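Local coordinates for DNA primase (Aquifex aeolicus, PDB 2AU3), which probably synthesises the short RNA primers that DNA polymerase extends during DNA replication, at residues F185-I191 with F203-V209; K227-L231 with N278-L283; L259-I264 with K338-R342; E317-L323 with L344-E350. All blocks are in the same frame, centred on the assembly; numbering follows the deposited sequence.

Interaction 1: F185-I191 with F203-V209; sequences FLRRVVI and FGGRRIV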
# COMPACT_ATOMS: atom_id res chain seq x y z
N PHE A 185 0.57 2.12 18.42
CA PHE A 185 1.39 1.11 17.77
C PHE A 185 2.60 0.66 18.59
O PHE A 185 3.44 -0.11 18.09
CB PHE A 185 1.84 1.63 16.41
CG PHE A 185 0.70 1.90 15.50
CD1 PHE A 185 0.08 0.85 14.84
CD2 PHE A 185 0.19 3.18 15.36
CE1 PHE A 185 -1.01 1.09 14.02
CE2 PHE A 185 -0.90 3.43 14.52
CZ PHE A 185 -1.49 2.39 13.86
N LEU A 186 2.67 1.11 19.84
CA LEU A 186 3.82 0.81 20.72
C LEU A 186 4.30 -0.64 20.60
O LEU A 186 3.50 -1.56 20.69
CB LEU A 186 3.49 1.14 22.19
CG LEU A 186 4.64 1.05 23.18
CD1 LEU A 186 5.76 2.04 22.81
CD2 LEU A 186 4.13 1.36 24.59
N ARG A 187 5.60 -0.81 20.34
CA ARG A 187 6.23 -2.13 20.33
C ARG A 187 5.94 -2.94 19.08
O ARG A 187 6.32 -4.09 19.00
CB ARG A 187 5.84 -2.91 21.61
CG ARG A 187 6.90 -3.86 22.14
CD ARG A 187 8.20 -3.19 22.61
NE ARG A 187 7.99 -2.26 23.71
CZ ARG A 187 8.57 -1.08 23.81
NH1 ARG A 187 9.42 -0.67 22.88
NH2 ARG A 187 8.31 -0.29 24.85
N ARG A 188 5.28 -2.35 18.09
CA ARG A 188 4.94 -3.08 16.86
C ARG A 188 5.84 -2.69 15.71
O ARG A 188 6.36 -1.57 15.67
CB ARG A 188 3.49 -2.81 16.44
CG ARG A 188 2.46 -3.28 17.44
CD ARG A 188 1.01 -3.00 17.04
NE ARG A 188 0.16 -3.55 18.09
CZ ARG A 188 -0.54 -4.67 17.99
NH1 ARG A 188 -0.57 -5.34 16.83
NH2 ARG A 188 -1.21 -5.11 19.04
N VAL A 189 6.01 -3.60 14.77
CA VAL A 189 6.61 -3.26 13.48
C VAL A 189 5.51 -2.52 12.74
O VAL A 189 4.38 -2.96 12.72
CB VAL A 189 7.08 -4.53 12.72
CG1 VAL A 189 7.28 -4.25 11.17
CG2 VAL A 189 8.40 -5.07 13.38
N VAL A 190 5.84 -1.34 12.22
CA VAL A 190 4.87 -0.44 11.68
C VAL A 190 4.94 -0.53 10.17
O VAL A 190 6.02 -0.51 9.58
CB VAL A 190 5.14 1.00 12.13
CG1 VAL A 190 4.24 1.95 11.39
CG2 VAL A 190 4.91 1.16 13.67
N ILE A 191 3.77 -0.64 9.55
CA ILE A 191 3.66 -0.65 8.09
C ILE A 191 2.81 0.54 7.69
O ILE A 191 1.59 0.55 7.90
CB ILE A 191 3.02 -1.99 7.59
CG1 ILE A 191 3.74 -3.21 8.20
CG2 ILE A 191 3.05 -2.08 6.08
CD1 ILE A 191 2.97 -3.85 9.39
N PHE A 203 -1.28 3.94 9.67
CA PHE A 203 -0.39 2.79 9.87
C PHE A 203 -1.15 1.50 10.17
O PHE A 203 -2.24 1.54 10.73
CB PHE A 203 0.57 3.06 11.02
CG PHE A 203 1.35 4.34 10.86
CD1 PHE A 203 2.46 4.38 10.00
CD2 PHE A 203 0.98 5.49 11.54
CE1 PHE A 203 3.19 5.57 9.84
CE2 PHE A 203 1.71 6.68 11.40
CZ PHE A 203 2.79 6.74 10.55
N GLY A 204 -0.55 0.39 9.76
CA GLY A 204 -0.76 -0.91 10.37
C GLY A 204 0.42 -1.23 11.30
O GLY A 204 1.52 -0.72 11.12
N GLY A 205 0.16 -2.04 12.33
CA GLY A 205 1.18 -2.45 13.26
C GLY A 205 1.04 -3.93 13.56
O GLY A 205 -0.03 -4.40 13.95
N ARG A 206 2.14 -4.66 13.38
CA ARG A 206 2.19 -6.11 13.61
C ARG A 206 2.91 -6.30 14.93
O ARG A 206 4.05 -5.93 15.05
CB ARG A 206 3.01 -6.77 12.49
CG ARG A 206 3.48 -8.22 12.76
CD ARG A 206 2.38 -9.13 13.29
NE ARG A 206 2.22 -10.32 12.46
CZ ARG A 206 2.33 -11.57 12.89
NH1 ARG A 206 2.62 -11.81 14.17
NH2 ARG A 206 2.16 -12.59 12.05
N ARG A 207 2.27 -6.88 15.93
CA ARG A 207 3.01 -7.00 17.18
C ARG A 207 4.07 -8.12 17.11
O ARG A 207 3.91 -9.12 16.39
CB ARG A 207 2.09 -7.06 18.39
CG ARG A 207 1.75 -8.41 18.88
CD ARG A 207 0.89 -8.37 20.13
NE ARG A 207 -0.19 -9.33 20.03
CZ ARG A 207 -0.01 -10.64 19.97
NH1 ARG A 207 1.22 -11.14 20.04
NH2 ARG A 207 -1.04 -11.47 19.87
N ILE A 208 5.21 -7.88 17.75
CA ILE A 208 6.32 -8.82 17.73
C ILE A 208 6.61 -9.35 19.14
O ILE A 208 7.45 -10.24 19.31
CB ILE A 208 7.60 -8.18 17.11
CG1 ILE A 208 7.95 -6.85 17.82
CG2 ILE A 208 7.41 -8.00 15.60
CD1 ILE A 208 9.33 -6.29 17.46
N VAL A 209 5.92 -8.80 20.14
CA VAL A 209 5.98 -9.35 21.49
C VAL A 209 4.71 -10.16 21.81
O VAL A 209 3.68 -9.97 21.17
CB VAL A 209 6.23 -8.25 22.56
CG1 VAL A 209 7.51 -7.48 22.24
CG2 VAL A 209 5.05 -7.30 22.66

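Interaction 2: K227-L231 with N278-L283; sequences KGENL and NQANLL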
# COMPACT_ATOMS: atom_id res chain seq x y z
N LYS A 227 -10.15 2.79 6.02
CA LYS A 227 -9.56 1.50 5.63
C LYS A 227 -10.29 0.88 4.45
O LYS A 227 -9.66 0.36 3.53
CB LYS A 227 -9.42 0.53 6.82
CG LYS A 227 -10.70 -0.12 7.33
CD LYS A 227 -10.60 -0.52 8.80
CE LYS A 227 -10.08 -1.94 8.98
NZ LYS A 227 -9.72 -2.25 10.42
N GLY A 228 -11.62 1.02 4.43
CA GLY A 228 -12.45 0.43 3.39
C GLY A 228 -12.34 1.07 2.02
O GLY A 228 -12.91 0.55 1.07
N GLU A 229 -11.59 2.17 1.91
CA GLU A 229 -11.51 2.95 0.67
C GLU A 229 -10.10 2.99 0.05
O GLU A 229 -9.88 3.62 -1.00
CB GLU A 229 -12.02 4.36 0.94
CG GLU A 229 -13.48 4.39 1.41
CD GLU A 229 -14.02 5.81 1.56
OE1 GLU A 229 -13.50 6.73 0.88
OE2 GLU A 229 -14.95 5.99 2.37
N ASN A 230 -9.16 2.31 0.70
CA ASN A 230 -7.75 2.30 0.28
C ASN A 230 -7.21 0.89 0.08
O ASN A 230 -7.69 -0.06 0.71
CB ASN A 230 -6.90 3.03 1.33
CG ASN A 230 -7.13 4.53 1.33
OD1 ASN A 230 -6.55 5.25 0.53
ND2 ASN A 230 -8.02 5.01 2.22
N LEU A 231 -6.21 0.74 -0.78
CA LEU A 231 -5.55 -0.54 -0.95
C LEU A 231 -4.09 -0.41 -0.59
O LEU A 231 -3.39 0.47 -1.11
CB LEU A 231 -5.68 -1.08 -2.40
CG LEU A 231 -7.04 -1.65 -2.81
CD1 LEU A 231 -7.17 -1.67 -4.32
CD2 LEU A 231 -7.24 -3.05 -2.24
N ASN A 278 -15.74 -0.76 -2.26
CA ASN A 278 -15.01 0.47 -2.57
C ASN A 278 -13.58 0.14 -3.02
O ASN A 278 -13.08 0.77 -3.91
CB ASN A 278 -14.97 1.46 -1.38
CG ASN A 278 -16.28 2.19 -1.19
OD1 ASN A 278 -17.11 2.25 -2.11
ND2 ASN A 278 -16.49 2.76 0.01
N GLN A 279 -12.94 -0.84 -2.38
CA GLN A 279 -11.60 -1.26 -2.80
C GLN A 279 -11.60 -1.93 -4.20
O GLN A 279 -10.69 -1.68 -5.02
CB GLN A 279 -10.97 -2.22 -1.77
CG GLN A 279 -10.59 -1.56 -0.46
CD GLN A 279 -10.43 -2.56 0.68
OE1 GLN A 279 -10.71 -3.78 0.51
NE2 GLN A 279 -10.01 -2.07 1.84
N ALA A 280 -12.60 -2.77 -4.47
CA ALA A 280 -12.74 -3.37 -5.80
C ALA A 280 -13.01 -2.28 -6.87
O ALA A 280 -12.39 -2.30 -7.93
CB ALA A 280 -13.82 -4.42 -5.81
N ASN A 281 -13.91 -1.34 -6.59
CA ASN A 281 -14.14 -0.17 -7.45
C ASN A 281 -12.83 0.58 -7.69
O ASN A 281 -12.51 0.90 -8.82
CB ASN A 281 -15.15 0.81 -6.82
CG ASN A 281 -16.59 0.26 -6.74
OD1 ASN A 281 -17.45 0.87 -6.11
ND2 ASN A 281 -16.84 -0.89 -7.34
N LEU A 282 -12.10 0.91 -6.62
CA LEU A 282 -10.82 1.62 -6.76
C LEU A 282 -9.84 0.82 -7.64
O LEU A 282 -9.24 1.36 -8.58
CB LEU A 282 -10.21 1.92 -5.38
CG LEU A 282 -8.75 2.43 -5.36
CD1 LEU A 282 -8.66 3.88 -5.94
CD2 LEU A 282 -8.17 2.38 -3.92
N LEU A 283 -9.71 -0.48 -7.37
CA LEU A 283 -8.81 -1.29 -8.19
C LEU A 283 -9.19 -1.22 -9.68
O LEU A 283 -8.30 -1.13 -10.54
CB LEU A 283 -8.79 -2.75 -7.71
CG LEU A 283 -7.80 -3.76 -8.31
CD1 LEU A 283 -6.38 -3.18 -8.48
CD2 LEU A 283 -7.76 -5.07 -7.45

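Interaction 3: L259-I264 with K338-R342; sequences LFSEGI and KEELR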
# COMPACT_ATOMS: atom_id res chain seq x y z
N LEU A 259 5.83 -10.82 -1.96
CA LEU A 259 5.82 -10.85 -3.44
C LEU A 259 6.70 -9.74 -4.02
O LEU A 259 7.53 -9.97 -4.93
CB LEU A 259 4.37 -10.78 -3.97
CG LEU A 259 3.70 -12.11 -4.37
CD1 LEU A 259 3.50 -13.02 -3.17
CD2 LEU A 259 2.35 -11.80 -5.04
N PHE A 260 6.60 -8.53 -3.45
CA PHE A 260 7.46 -7.40 -3.85
C PHE A 260 8.95 -7.72 -3.60
O PHE A 260 9.81 -7.36 -4.40
CB PHE A 260 7.12 -6.14 -3.06
CG PHE A 260 6.60 -5.04 -3.89
CD1 PHE A 260 5.23 -4.93 -4.12
CD2 PHE A 260 7.45 -4.12 -4.46
CE1 PHE A 260 4.75 -3.90 -4.91
CE2 PHE A 260 6.97 -3.09 -5.23
CZ PHE A 260 5.62 -2.98 -5.45
N SER A 261 9.25 -8.39 -2.49
CA SER A 261 10.61 -8.87 -2.21
C SER A 261 11.12 -9.80 -3.29
O SER A 261 12.32 -9.90 -3.52
CB SER A 261 10.67 -9.57 -0.84
OG SER A 261 10.44 -8.64 0.22
N GLU A 262 10.21 -10.47 -3.98
CA GLU A 262 10.61 -11.43 -5.00
C GLU A 262 10.47 -10.84 -6.40
O GLU A 262 10.53 -11.57 -7.39
CB GLU A 262 9.77 -12.71 -4.86
CG GLU A 262 9.86 -13.40 -3.49
CD GLU A 262 11.25 -13.96 -3.17
OE1 GLU A 262 12.06 -14.12 -4.11
OE2 GLU A 262 11.54 -14.23 -1.97
N GLY A 263 10.28 -9.52 -6.48
CA GLY A 263 10.15 -8.83 -7.75
C GLY A 263 8.78 -8.97 -8.45
O GLY A 263 8.66 -8.76 -9.65
N ILE A 264 7.75 -9.31 -7.70
CA ILE A 264 6.41 -9.39 -8.25
C ILE A 264 5.71 -8.15 -7.72
O ILE A 264 5.33 -8.11 -6.55
CB ILE A 264 5.72 -10.67 -7.78
CG1 ILE A 264 6.33 -11.89 -8.47
CG2 ILE A 264 4.22 -10.66 -8.17
CD1 ILE A 264 5.84 -13.22 -7.86
N LYS A 338 10.28 -18.01 -6.55
CA LYS A 338 9.50 -16.92 -7.13
C LYS A 338 9.05 -17.16 -8.55
O LYS A 338 7.99 -16.72 -8.94
CB LYS A 338 10.30 -15.58 -7.05
CG LYS A 338 11.51 -15.53 -7.96
CD LYS A 338 12.31 -14.23 -7.82
CE LYS A 338 13.70 -14.34 -8.47
NZ LYS A 338 14.72 -13.50 -7.74
N GLU A 339 9.85 -17.85 -9.35
CA GLU A 339 9.51 -18.00 -10.76
C GLU A 339 8.36 -18.99 -10.93
O GLU A 339 7.47 -18.77 -11.76
CB GLU A 339 10.75 -18.40 -11.58
CG GLU A 339 10.49 -18.43 -13.09
CD GLU A 339 9.84 -17.15 -13.63
OE1 GLU A 339 10.34 -16.03 -13.31
OE2 GLU A 339 8.85 -17.28 -14.37
N GLU A 340 8.35 -20.06 -10.13
CA GLU A 340 7.21 -20.96 -10.15
C GLU A 340 5.92 -20.26 -9.73
O GLU A 340 4.87 -20.57 -10.26
CB GLU A 340 7.46 -22.19 -9.27
CG GLU A 340 6.52 -23.37 -9.56
CD GLU A 340 6.37 -23.66 -11.05
OE1 GLU A 340 7.36 -23.57 -11.80
OE2 GLU A 340 5.25 -23.98 -11.48
N LEU A 341 5.98 -19.32 -8.78
CA LEU A 341 4.76 -18.59 -8.43
C LEU A 341 4.26 -17.75 -9.63
O LEU A 341 3.07 -17.72 -9.91
CB LEU A 341 4.95 -17.72 -7.19
CG LEU A 341 3.74 -16.89 -6.79
CD1 LEU A 341 2.53 -17.81 -6.52
CD2 LEU A 341 4.01 -15.95 -5.57
N ARG A 342 5.18 -17.10 -10.32
CA ARG A 342 4.84 -16.36 -11.54
C ARG A 342 4.17 -17.29 -12.56
O ARG A 342 3.13 -16.94 -13.15
CB ARG A 342 6.09 -15.74 -12.16
CG ARG A 342 6.49 -14.39 -11.63
CD ARG A 342 7.43 -13.60 -12.56
NE ARG A 342 8.28 -12.71 -11.79
CZ ARG A 342 9.12 -11.81 -12.30
NH1 ARG A 342 9.22 -11.64 -13.62
NH2 ARG A 342 9.85 -11.06 -11.49
O HOH W 1 12.54 -17.36 -5.04
O HOH W 2 10.17 -8.21 -11.85

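Interaction 4: E317-L323 with L344-E350; sequences EVYPVYL and LINSSGE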
# COMPACT_ATOMS: atom_id res chain seq x y z
N GLU A 317 -12.30 -8.64 -14.91
CA GLU A 317 -12.20 -10.08 -15.16
C GLU A 317 -11.33 -10.71 -14.10
O GLU A 317 -10.25 -10.20 -13.78
CB GLU A 317 -11.51 -10.34 -16.48
CG GLU A 317 -12.31 -10.03 -17.71
CD GLU A 317 -11.78 -10.84 -18.86
OE1 GLU A 317 -10.61 -10.61 -19.27
OE2 GLU A 317 -12.51 -11.75 -19.31
N VAL A 318 -11.79 -11.82 -13.56
CA VAL A 318 -11.16 -12.41 -12.39
C VAL A 318 -10.52 -13.74 -12.76
O VAL A 318 -11.13 -14.54 -13.49
CB VAL A 318 -12.20 -12.60 -11.28
CG1 VAL A 318 -11.61 -13.35 -10.13
CG2 VAL A 318 -12.75 -11.23 -10.79
N TYR A 319 -9.29 -13.94 -12.28
CA TYR A 319 -8.51 -15.17 -12.45
C TYR A 319 -8.04 -15.70 -11.09
O TYR A 319 -6.99 -15.28 -10.58
CB TYR A 319 -7.27 -14.87 -13.25
CG TYR A 319 -7.52 -14.42 -14.66
CD1 TYR A 319 -7.21 -15.24 -15.73
CD2 TYR A 319 -8.07 -13.17 -14.92
CE1 TYR A 319 -7.42 -14.83 -17.04
CE2 TYR A 319 -8.27 -12.74 -16.22
CZ TYR A 319 -7.96 -13.58 -17.27
OH TYR A 319 -8.20 -13.19 -18.56
N PRO A 320 -8.83 -16.59 -10.48
CA PRO A 320 -8.43 -17.21 -9.21
C PRO A 320 -7.15 -18.03 -9.35
O PRO A 320 -6.98 -18.83 -10.27
CB PRO A 320 -9.63 -18.12 -8.88
CG PRO A 320 -10.79 -17.45 -9.60
CD PRO A 320 -10.16 -17.05 -10.93
N VAL A 321 -6.26 -17.87 -8.39
CA VAL A 321 -5.02 -18.61 -8.43
C VAL A 321 -5.08 -19.48 -7.21
O VAL A 321 -5.23 -18.98 -6.10
CB VAL A 321 -3.78 -17.69 -8.36
CG1 VAL A 321 -2.46 -18.50 -8.47
CG2 VAL A 321 -3.85 -16.60 -9.47
N TYR A 322 -5.02 -20.79 -7.45
CA TYR A 322 -5.12 -21.79 -6.41
C TYR A 322 -3.75 -22.29 -6.01
O TYR A 322 -3.10 -23.04 -6.75
CB TYR A 322 -5.94 -22.98 -6.92
CG TYR A 322 -7.33 -22.57 -7.31
CD1 TYR A 322 -8.26 -22.18 -6.35
CD2 TYR A 322 -7.71 -22.50 -8.65
CE1 TYR A 322 -9.57 -21.77 -6.72
CE2 TYR A 322 -9.01 -22.10 -9.02
CZ TYR A 322 -9.92 -21.73 -8.05
OH TYR A 322 -11.20 -21.31 -8.42
N LEU A 323 -3.31 -21.85 -4.84
CA LEU A 323 -2.18 -22.46 -4.15
C LEU A 323 -2.54 -23.87 -3.67
O LEU A 323 -3.69 -24.12 -3.28
CB LEU A 323 -1.79 -21.61 -2.96
CG LEU A 323 -1.15 -20.26 -3.31
CD1 LEU A 323 -1.02 -19.44 -2.05
CD2 LEU A 323 0.20 -20.50 -3.96
N LEU A 344 2.60 -20.21 -11.88
CA LEU A 344 1.28 -20.61 -11.34
C LEU A 344 0.22 -19.55 -11.67
O LEU A 344 -0.91 -19.84 -12.10
CB LEU A 344 1.37 -20.79 -9.83
CG LEU A 344 0.06 -21.33 -9.18
CD1 LEU A 344 -0.18 -22.77 -9.63
CD2 LEU A 344 0.13 -21.26 -7.66
N ILE A 345 0.60 -18.30 -11.43
CA ILE A 345 -0.28 -17.18 -11.63
C ILE A 345 -0.68 -17.11 -13.11
O ILE A 345 -1.87 -17.13 -13.44
CB ILE A 345 0.40 -15.89 -11.12
CG1 ILE A 345 0.42 -15.89 -9.58
CG2 ILE A 345 -0.32 -14.62 -11.67
CD1 ILE A 345 1.31 -14.80 -8.96
N ASN A 346 0.32 -17.11 -13.99
CA ASN A 346 0.07 -17.16 -15.43
C ASN A 346 -0.78 -18.33 -15.95
O ASN A 346 -1.64 -18.14 -16.84
CB ASN A 346 1.39 -17.06 -16.20
CG ASN A 346 1.16 -16.88 -17.71
OD1 ASN A 346 0.83 -15.79 -18.17
ND2 ASN A 346 1.34 -17.97 -18.48
N SER A 347 -0.55 -19.53 -15.40
CA SER A 347 -1.27 -20.74 -15.80
C SER A 347 -2.73 -20.79 -15.32
O SER A 347 -3.51 -21.66 -15.74
CB SER A 347 -0.54 -21.99 -15.29
OG SER A 347 -0.87 -22.26 -13.92
N SER A 348 -3.09 -19.87 -14.43
CA SER A 348 -4.43 -19.80 -13.85
C SER A 348 -5.48 -19.29 -14.85
O SER A 348 -5.35 -18.19 -15.39
CB SER A 348 -4.41 -18.94 -12.59
OG SER A 348 -3.60 -19.53 -11.59
N GLY A 349 -6.51 -20.10 -15.10
CA GLY A 349 -7.57 -19.73 -16.04
C GLY A 349 -8.56 -18.68 -15.51
O GLY A 349 -8.75 -18.54 -14.29
N GLU A 350 -9.15 -17.93 -16.43
CA GLU A 350 -10.22 -16.99 -16.11
C GLU A 350 -11.42 -17.69 -15.46
O GLU A 350 -11.70 -18.84 -15.77
CB GLU A 350 -10.65 -16.22 -17.36
CG GLU A 350 -11.62 -15.07 -17.11
CD GLU A 350 -13.07 -15.51 -17.22
OE1 GLU A 350 -13.35 -16.42 -18.03
OE2 GLU A 350 -13.93 -14.96 -16.50
O HOH W 3 -14.09 -12.90 -14.82
O HOH W 4 -8.64 -19.99 -12.02
O HOH W 5 -4.78 -21.56 -10.48

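Interaction 1: F185-I191 with F203-V209
Val189-Ile191 and Gly204-Arg206 run side by side as antiparallel strands; the axes of the short segments 188-191 and 203-207 are 4.3 Å apart at closest approach and inclined at 152°. Val189 with Arg206 and Ile191 with Gly204 are hydrogen-bonded pairs. The shortest bond of the ladder, 2.7 Å, joins Ile191 N to Gly204 O, and Gly204 N returns to Ile191 O. Between them Val190 and Gly205 form a non-hydrogen-bonded pair. Together these are the arms of the beta hairpin 188-194/200-207, the two middle strands of the four-stranded antiparallel sheet in the N-terminal part of the catalytic core. A type II turn, Phe185 to Arg188, leads into the first arm and leaves the Phe185 ring beside Gly205, where a CB would probably clash with Phe185 CD1 and Arg188 CD. Phe203 CB sits over a face of that ring, 3.9 Å from the Phe185 ring centroid, and the two rings make a T-shaped pair with planes 75° apart, Phe203 giving the edge. Val190 CG1 presses on Phe203 CD1 at 3.3 Å. The extended chain of Arg188 carries NH1 to Gly205 O at 3.1 Å, approaching from above the carbonyl plane; Arg207 CB lies over the centre of this guanidinium, whose NH2 donates to Pro214 O.

Interaction 2: K227-L231 with N278-L283
Gln279 reaches across from its helix into the short 3-10 segment at Lys227-Glu229, and its amide does the polar work of the contact. CG stands anti to the carbonyl carbon (chi1 -70°), and the chain runs on extended, which delivers NE2 to Lys227 O at 3.0 Å. That oxygen lies in the plane of the amide, although the N-H points to it at only 136°. A second bond, from Gln279 NE2 to Asn230 O, is weak at 3.3 Å. Because OE1 accepts from the backbone N of Thr276, both ends of the amide are engaged and its rotation is fixed. On the way, Gln279 CG passes Gly228 O and Asn230 O at 3.5 Å each. Gly228 O also meets Asn278 CB at 3.3 Å and takes a hydrogen bond from Thr276 OG1. Next to it, Glu229 and Asn278 lie side by side and point the same way, their flat ends turned 79° apart. Leu231, where the chain enters the mixed sheet of the Toprim fold, supplies the apolar half: CD2 rests on Gln279 CB, while CD1 meets Leu283 CB at 3.9 Å. Leu282 CD2 comes up against Glu229 O at 3.6 Å. Since the amide grips main-chain carbonyls, the hold of helix 277-284 on this loop probably depends more on the course of the 227-230 backbone than on the identity of its side chains.

Interaction 3: L259-I264 with K338-R342
Leu259, Ile264 and Leu341 make the apolar part of this contact, meeting at the methyl CD2 of Leu341. Leu259 CD1 touches Leu341 CD2 at 3.8 Å, the two side chains crossing at about a right angle, while Ile264 CD1 approaches the same methyl at 4.0 Å. Leu341 extends this branch from helix 338-347 to both partners, a reach set by chi1 of 178°, which turns CG away from the backbone N. Ile264 also slides past Arg342 in the opposite direction, its CG1 lying 3.9 Å from Arg342 NE. Ile333 of helix 329-336 adds to the cluster, touching Leu259 and Leu341. Cut back to an alanine, Ile264 would probably cost Leu341 CD2 one of its apolar partners and Arg342 CG the side chain it packs on, opening a gap between Leu259 and Arg342.

The backbone between these side chains is a Schellman motif that ends helix 253-261 of the Toprim domain. Gly263, with positive phi, is the C-prime residue; Gly263 N bonds to Phe260 O and Ile264 N to Leu259 O.

The polar contacts are indirect. The methylenes of Lys338 cross Glu262 at a slant, with Lys338 CD 3.2 Å from Glu262 O, but Lys338 NZ stays 4.5 Å from Glu262 OE1, beyond a salt bridge; Glu262 pairs instead with Arg258 through OE2. Water joins the segments twice. One molecule accepts from Lys338 N at 2.8 Å and gives a weak bond to Glu262 OE1; another donates to Gly263 O at 2.7 Å and accepts weakly from Arg342 NH2.

Interaction 4: E317-L323 with L344-E350
Tyr319 lays its ring across Glu350, one face over CA and CB, the two side chains crossing at about a right angle. Its CB is 4.1 Å from Gly349 O. CG then faces Glu350 CA, and CD1 comes to 3.4 Å from Glu350 N, while Ser348 O stands at the ring edge, in plane. CE1 meets Glu350 CB at 3.5 Å, and CZ and OH continue past Glu350 CB and CG. Glu350 CB thus makes a CH-pi contact over a face of the Tyr319 ring, 27° off the ring normal. The same ring stacks with Tyr291 of the adjoining strand. Were Tyr319 a leucine, Glu350 CB is likely to lose its aromatic cover and Tyr291 its stacking partner.

Strand 317-321 is an edge strand of the mixed Toprim sheet, and Glu350 is the N-cap of helix 351-358: OE2 accepts from Phe352 N, OE1 from Glu353 N. A water bridges that carboxylate to the strand, donating to Glu350 OE2 and accepting from Val318 N at 2.8 Å. Farther along, Val321 CG1 meets Leu344 CG at 3.9 Å and Ile345 CG1 at 4.0 Å. Ser348 OG bonds to Leu344 O at 2.8 Å and, through another water, reaches Tyr322 N.

In the fold
From the N terminus, interaction 1 closes the shortest loop, the 11 residues of a hairpin in the catalytic core's N-terminal part, and is complete before the others begin. Interaction 2 then ties the chain entering the Toprim sheet to helix 277-284; its loop includes Glu251, a predicted magnesium ligand. Interaction 3 opens within that loop and closes at 338-342, so the two cross; between its segments lie Asp295 and Asp297, also predicted magnesium ligands. Interaction 4 in turn starts inside interaction 3 and ends after it, again crossing. Interactions 3 and 4 share helix 338-347, with centres about 15 Å apart, fastening it to the end of helix 253-261 and to edge strand 317-321.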